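PDB 3VAA: shikimate kinase from Bacteroides thetaiotaomicron, which probably catalyses the ATP- and magnesium-dependent phosphorylation of the 3-hydroxyl group of shikimate, the fifth step of chorismate biosynthesis. Local coordinates for residues R81-A92 with G104-M115. Residues are numbered along the deposited sequence; the frame is centred on the assembly and turned at random.
Sequences RELERNMLHEVA and GAPCFYDNMEFM
Arg81 lies over one face of the Phe108 ring, and His89 stacks on Phe114 two helical turns further along. The contact joins two helices of the P-loop kinase fold, 68-91 and 111-118. The axes of 81-91 and 111-115 run almost parallel, 11.1 Å apart at closest approach. Strand 97-100 of the parallel sheet lies between them in the chain. At the Arg81 end, CD of Arg81 sits 3.7 Å from the centroid of the Phe108 ring in a CH-pi contact. The guanidinium plane is only 16° from the ring plane. Arg81 and the nearby Gly103 are predicted shikimate-binding residues, so this end of the contact probably borders the substrate pocket.

Next along the helix, CG of Arg85 packs over the face of Tyr109. CD2 of Leu88 presses on the amide of Asn111, 3.7 Å from its CG. At the far end the His89 and Phe114 rings lie face to face, with centroids 3.6 Å apart and planes at 7°. The His89 side chain reaches Phe114 because its CG is turned anti to the carbonyl carbon (chi1 -75°). The guanidinium of Arg85 covers the opposite face of the imidazole, giving a three-layer stack. CB of Ala92 touches Phe114 CE2 at 3.5 Å.

A second shell of polar bonds holds Arg81, Asn111 and His89. Arg81 NH1 donates a hydrogen bond to Glu84 OE1 at 2.9 Å, part of a salt bridge, with OE1 in the guanidinium plane. One water joins Arg81 NH1, Glu84 OE2 and the backbone N of Gly104. Another joins Arg81 O and Glu84 OE1 to Asn111 ND2, which also donates to Ala105 O. A third water bonds to His89 NE2 at 2.7 Å and donates to both Asp110 OD1 and Asn111 OD1.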
loop_
_atom_site.group_PDB
_atom_site.type_symbol
_atom_site.label_atom_id
_atom_site.label_comp_id
_atom_site.label_asym_id
_atom_site.label_seq_id
_atom_site.Cartn_x
_atom_site.Cartn_y
_atom_site.Cartn_z
ATOM N N ARG A 81 6.525 -4.680 -13.598
ATOM C CA ARG A 81 6.056 -5.631 -12.579
ATOM C C ARG A 81 7.127 -6.663 -12.191
ATOM O O ARG A 81 7.186 -7.095 -11.040
ATOM C CB ARG A 81 4.766 -6.314 -12.987
ATOM C CG ARG A 81 3.592 -5.343 -13.146
ATOM C CD ARG A 81 3.289 -4.625 -11.848
ATOM N NE ARG A 81 2.242 -3.621 -12.050
ATOM C CZ ARG A 81 1.845 -2.744 -11.141
ATOM N NH1 ARG A 81 2.370 -2.723 -9.921
ATOM N NH2 ARG A 81 0.878 -1.885 -11.443
ATOM N N GLU A 82 7.948 -7.066 -13.158
ATOM C CA GLU A 82 9.080 -7.976 -12.858
ATOM C C GLU A 82 10.068 -7.285 -11.903
ATOM O O GLU A 82 10.499 -7.861 -10.915
ATOM C CB GLU A 82 9.781 -8.377 -14.146
ATOM C CG GLU A 82 10.953 -9.331 -13.985
ATOM C CD GLU A 82 11.579 -9.622 -15.342
ATOM O OE1 GLU A 82 11.060 -10.489 -16.053
ATOM O OE2 GLU A 82 12.580 -8.995 -15.670
ATOM N N LEU A 83 10.410 -6.032 -12.177
ATOM C CA LEU A 83 11.360 -5.350 -11.311
ATOM C C LEU A 83 10.771 -5.092 -9.924
ATOM O O LEU A 83 11.476 -5.202 -8.911
ATOM C CB LEU A 83 11.880 -4.068 -11.959
ATOM C CG LEU A 83 11.173 -2.776 -12.081
ATOM C CD1 LEU A 83 11.180 -1.994 -10.763
ATOM C CD2 LEU A 83 11.965 -2.021 -13.157
ATOM N N GLU A 84 9.472 -4.786 -9.866
ATOM C CA GLU A 84 8.804 -4.589 -8.590
ATOM C C GLU A 84 8.846 -5.875 -7.745
ATOM O O GLU A 84 9.132 -5.846 -6.549
ATOM C CB GLU A 84 7.360 -4.153 -8.821
ATOM C CG GLU A 84 6.525 -3.979 -7.564
ATOM C CD GLU A 84 5.121 -3.545 -7.878
ATOM O OE1 GLU A 84 4.440 -4.248 -8.682
ATOM O OE2 GLU A 84 4.700 -2.483 -7.327
ATOM N N ARG A 85 8.552 -7.010 -8.381
ATOM C CA ARG A 85 8.651 -8.297 -7.724
ATOM C C ARG A 85 10.063 -8.532 -7.179
ATOM O O ARG A 85 10.252 -8.947 -6.050
ATOM C CB ARG A 85 8.275 -9.391 -8.738
ATOM C CG ARG A 85 8.370 -10.824 -8.251
ATOM C CD ARG A 85 9.776 -11.399 -8.400
ATOM N NE ARG A 85 9.818 -12.826 -8.053
ATOM C CZ ARG A 85 10.913 -13.483 -7.669
ATOM N NH1 ARG A 85 12.087 -12.861 -7.570
ATOM N NH2 ARG A 85 10.832 -14.757 -7.355
ATOM N N ASN A 86 11.067 -8.268 -7.997
ATOM C CA ASN A 86 12.433 -8.454 -7.566
ATOM C C ASN A 86 12.805 -7.548 -6.382
ATOM O O ASN A 86 13.480 -7.978 -5.456
ATOM C CB ASN A 86 13.395 -8.258 -8.739
ATOM C CG ASN A 86 13.268 -9.335 -9.775
ATOM O OD1 ASN A 86 12.903 -10.481 -9.454
ATOM N ND2 ASN A 86 13.657 -9.017 -11.025
ATOM N N MET A 87 12.324 -6.304 -6.385
ATOM C CA MET A 87 12.618 -5.407 -5.296
ATOM C C MET A 87 11.836 -5.806 -4.023
ATOM O O MET A 87 12.353 -5.662 -2.903
ATOM C CB MET A 87 12.358 -3.956 -5.700
ATOM C CG MET A 87 13.330 -3.407 -6.759
ATOM S SD MET A 87 15.075 -3.660 -6.385
ATOM C CE MET A 87 15.433 -5.249 -7.202
ATOM N N LEU A 88 10.627 -6.310 -4.188
ATOM C CA LEU A 88 9.851 -6.863 -3.068
ATOM C C LEU A 88 10.680 -7.969 -2.398
ATOM O O LEU A 88 10.774 -8.026 -1.169
ATOM C CB LEU A 88 8.522 -7.429 -3.543
ATOM C CG LEU A 88 7.649 -8.133 -2.495
ATOM C CD1 LEU A 88 7.321 -7.172 -1.339
ATOM C CD2 LEU A 88 6.356 -8.681 -3.142
ATOM N N HIS A 89 11.306 -8.841 -3.199
ATOM C CA HIS A 89 12.136 -9.899 -2.637
ATOM C C HIS A 89 13.351 -9.364 -1.891
ATOM O O HIS A 89 13.782 -9.963 -0.911
ATOM C CB HIS A 89 12.480 -10.948 -3.706
ATOM C CG HIS A 89 11.328 -11.837 -4.031
ATOM N ND1 HIS A 89 11.368 -13.200 -3.847
ATOM C CD2 HIS A 89 10.061 -11.549 -4.418
ATOM C CE1 HIS A 89 10.199 -13.722 -4.173
ATOM N NE2 HIS A 89 9.385 -12.743 -4.522
ATOM N N GLU A 90 13.904 -8.252 -2.345
ATOM C CA GLU A 90 15.020 -7.640 -1.644
ATOM C C GLU A 90 14.598 -7.063 -0.290
ATOM O O GLU A 90 15.253 -7.315 0.725
ATOM C CB GLU A 90 15.672 -6.542 -2.483
ATOM C CG GLU A 90 16.447 -7.043 -3.665
ATOM C CD GLU A 90 17.396 -5.997 -4.229
ATOM O OE1 GLU A 90 17.440 -4.871 -3.690
ATOM O OE2 GLU A 90 18.103 -6.284 -5.211
ATOM N N VAL A 91 13.500 -6.292 -0.275
ATOM C CA VAL A 91 13.086 -5.639 0.984
ATOM C C VAL A 91 12.563 -6.669 1.966
ATOM O O VAL A 91 12.607 -6.459 3.177
ATOM C CB VAL A 91 12.064 -4.479 0.766
ATOM C CG1 VAL A 91 12.678 -3.394 -0.153
ATOM C CG2 VAL A 91 10.754 -4.965 0.198
ATOM N N ALA A 92 12.074 -7.788 1.463
ATOM C CA ALA A 92 11.555 -8.850 2.324
ATOM C C ALA A 92 12.654 -9.501 3.191
ATOM O O ALA A 92 12.345 -10.245 4.122
ATOM C CB ALA A 92 10.833 -9.888 1.490
ATOM N N GLY A 104 -0.711 -2.000 -7.015
ATOM C CA GLY A 104 -0.778 -3.123 -7.934
ATOM C C GLY A 104 0.063 -4.310 -7.577
ATOM O O GLY A 104 -0.172 -5.409 -8.100
ATOM N N ALA A 105 1.054 -4.113 -6.700
ATOM C CA ALA A 105 1.979 -5.166 -6.315
ATOM C C ALA A 105 1.306 -6.494 -5.938
ATOM O O ALA A 105 1.731 -7.557 -6.405
ATOM C CB ALA A 105 2.910 -4.690 -5.188
ATOM N N PRO A 106 0.224 -6.460 -5.147
ATOM C CA PRO A 106 -0.389 -7.736 -4.766
ATOM C C PRO A 106 -0.973 -8.586 -5.895
ATOM O O PRO A 106 -1.233 -9.776 -5.682
ATOM C CB PRO A 106 -1.532 -7.286 -3.843
ATOM C CG PRO A 106 -1.022 -6.060 -3.261
ATOM C CD PRO A 106 -0.381 -5.350 -4.395
ATOM N N CYS A 107 -1.158 -8.003 -7.078
ATOM C CA CYS A 107 -1.811 -8.672 -8.186
ATOM C C CYS A 107 -0.923 -9.519 -9.079
ATOM O O CYS A 107 -1.435 -10.182 -9.980
ATOM C CB CYS A 107 -2.474 -7.640 -9.091
ATOM S SG CYS A 107 -3.638 -6.596 -8.241
ATOM N N PHE A 108 0.376 -9.493 -8.855
ATOM C CA PHE A 108 1.310 -10.146 -9.769
ATOM C C PHE A 108 2.172 -11.200 -9.121
ATOM O O PHE A 108 2.375 -11.197 -7.889
ATOM C CB PHE A 108 2.165 -9.073 -10.424
ATOM C CG PHE A 108 1.361 -8.088 -11.199
ATOM C CD1 PHE A 108 0.911 -8.393 -12.477
ATOM C CD2 PHE A 108 1.003 -6.890 -10.633
ATOM C CE1 PHE A 108 0.137 -7.487 -13.189
ATOM C CE2 PHE A 108 0.221 -5.985 -11.328
ATOM C CZ PHE A 108 -0.211 -6.281 -12.594
ATOM N N TYR A 109 2.691 -12.100 -9.968
ATOM C CA TYR A 109 3.549 -13.206 -9.520
ATOM C C TYR A 109 2.898 -13.908 -8.332
ATOM O O TYR A 109 1.670 -14.084 -8.332
ATOM C CB TYR A 109 4.968 -12.682 -9.216
ATOM C CG TYR A 109 5.656 -12.148 -10.459
ATOM C CD1 TYR A 109 6.351 -13.005 -11.310
ATOM C CD2 TYR A 109 5.599 -10.810 -10.798
ATOM C CE1 TYR A 109 6.959 -12.533 -12.463
ATOM C CE2 TYR A 109 6.190 -10.328 -11.961
ATOM C CZ TYR A 109 6.876 -11.187 -12.779
ATOM O OH TYR A 109 7.478 -10.728 -13.916
ATOM N N ASP A 110 3.694 -14.332 -7.342
ATOM C CA ASP A 110 3.153 -14.875 -6.089
ATOM C C ASP A 110 3.372 -13.822 -4.990
ATOM O O ASP A 110 3.551 -14.159 -3.817
ATOM C CB ASP A 110 3.884 -16.170 -5.696
ATOM C CG ASP A 110 5.394 -15.973 -5.522
ATOM O OD1 ASP A 110 5.941 -14.952 -6.017
ATOM O OD2 ASP A 110 6.036 -16.864 -4.901
ATOM N N ASN A 111 3.331 -12.546 -5.362
ATOM C CA ASN A 111 3.670 -11.463 -4.418
ATOM C C ASN A 111 2.898 -11.503 -3.101
ATOM O O ASN A 111 3.486 -11.301 -2.043
ATOM C CB ASN A 111 3.480 -10.099 -5.080
ATOM C CG ASN A 111 4.548 -9.775 -6.143
ATOM O OD1 ASN A 111 5.524 -10.508 -6.345
ATOM N ND2 ASN A 111 4.350 -8.641 -6.831
ATOM N N MET A 112 1.590 -11.747 -3.165
ATOM C CA MET A 112 0.782 -11.761 -1.941
ATOM C C MET A 112 1.133 -12.978 -1.101
ATOM O O MET A 112 1.329 -12.867 0.103
ATOM C CB MET A 112 -0.716 -11.720 -2.233
ATOM C CG MET A 112 -1.604 -11.617 -0.950
ATOM S SD MET A 112 -1.236 -10.187 0.103
ATOM C CE MET A 112 -1.098 -9.156 -1.211
ATOM N N GLU A 113 1.248 -14.135 -1.747
ATOM C CA GLU A 113 1.581 -15.364 -1.053
ATOM C C GLU A 113 2.973 -15.222 -0.419
ATOM O O GLU A 113 3.208 -15.667 0.713
ATOM C CB GLU A 113 1.505 -16.524 -2.041
ATOM C CG GLU A 113 1.923 -17.870 -1.532
ATOM C CD GLU A 113 1.972 -18.892 -2.663
ATOM O OE1 GLU A 113 0.913 -19.455 -3.008
ATOM O OE2 GLU A 113 3.074 -19.128 -3.205
ATOM N N PHE A 114 3.882 -14.569 -1.142
ATOM C CA PHE A 114 5.241 -14.357 -0.666
ATOM C C PHE A 114 5.287 -13.441 0.547
ATOM O O PHE A 114 5.936 -13.752 1.563
ATOM C CB PHE A 114 6.119 -13.866 -1.811
ATOM C CG PHE A 114 7.506 -13.496 -1.389
ATOM C CD1 PHE A 114 8.453 -14.479 -1.142
ATOM C CD2 PHE A 114 7.867 -12.172 -1.267
ATOM C CE1 PHE A 114 9.746 -14.131 -0.741
ATOM C CE2 PHE A 114 9.148 -11.801 -0.879
ATOM C CZ PHE A 114 10.094 -12.790 -0.626
ATOM N N MET A 115 4.556 -12.339 0.483
ATOM C CA MET A 115 4.458 -11.442 1.615
ATOM C C MET A 115 3.838 -12.189 2.818
ATOM O O MET A 115 4.335 -12.070 3.938
ATOM C CB MET A 115 3.631 -10.208 1.252
ATOM C CG MET A 115 4.400 -9.225 0.402
ATOM S SD MET A 115 3.541 -7.674 0.113
ATOM C CE MET A 115 2.395 -8.100 -1.174
HETATM O O HOH W 1 4.999 -7.070 -9.139
HETATM O O HOH W 2 2.060 -1.206 -7.573
HETATM O O HOH W 3 9.054 -12.230 -15.659
HETATM O O HOH W 4 7.897 -14.916 -7.900
HETATM O O HOH W 5 6.746 -12.656 -5.154
#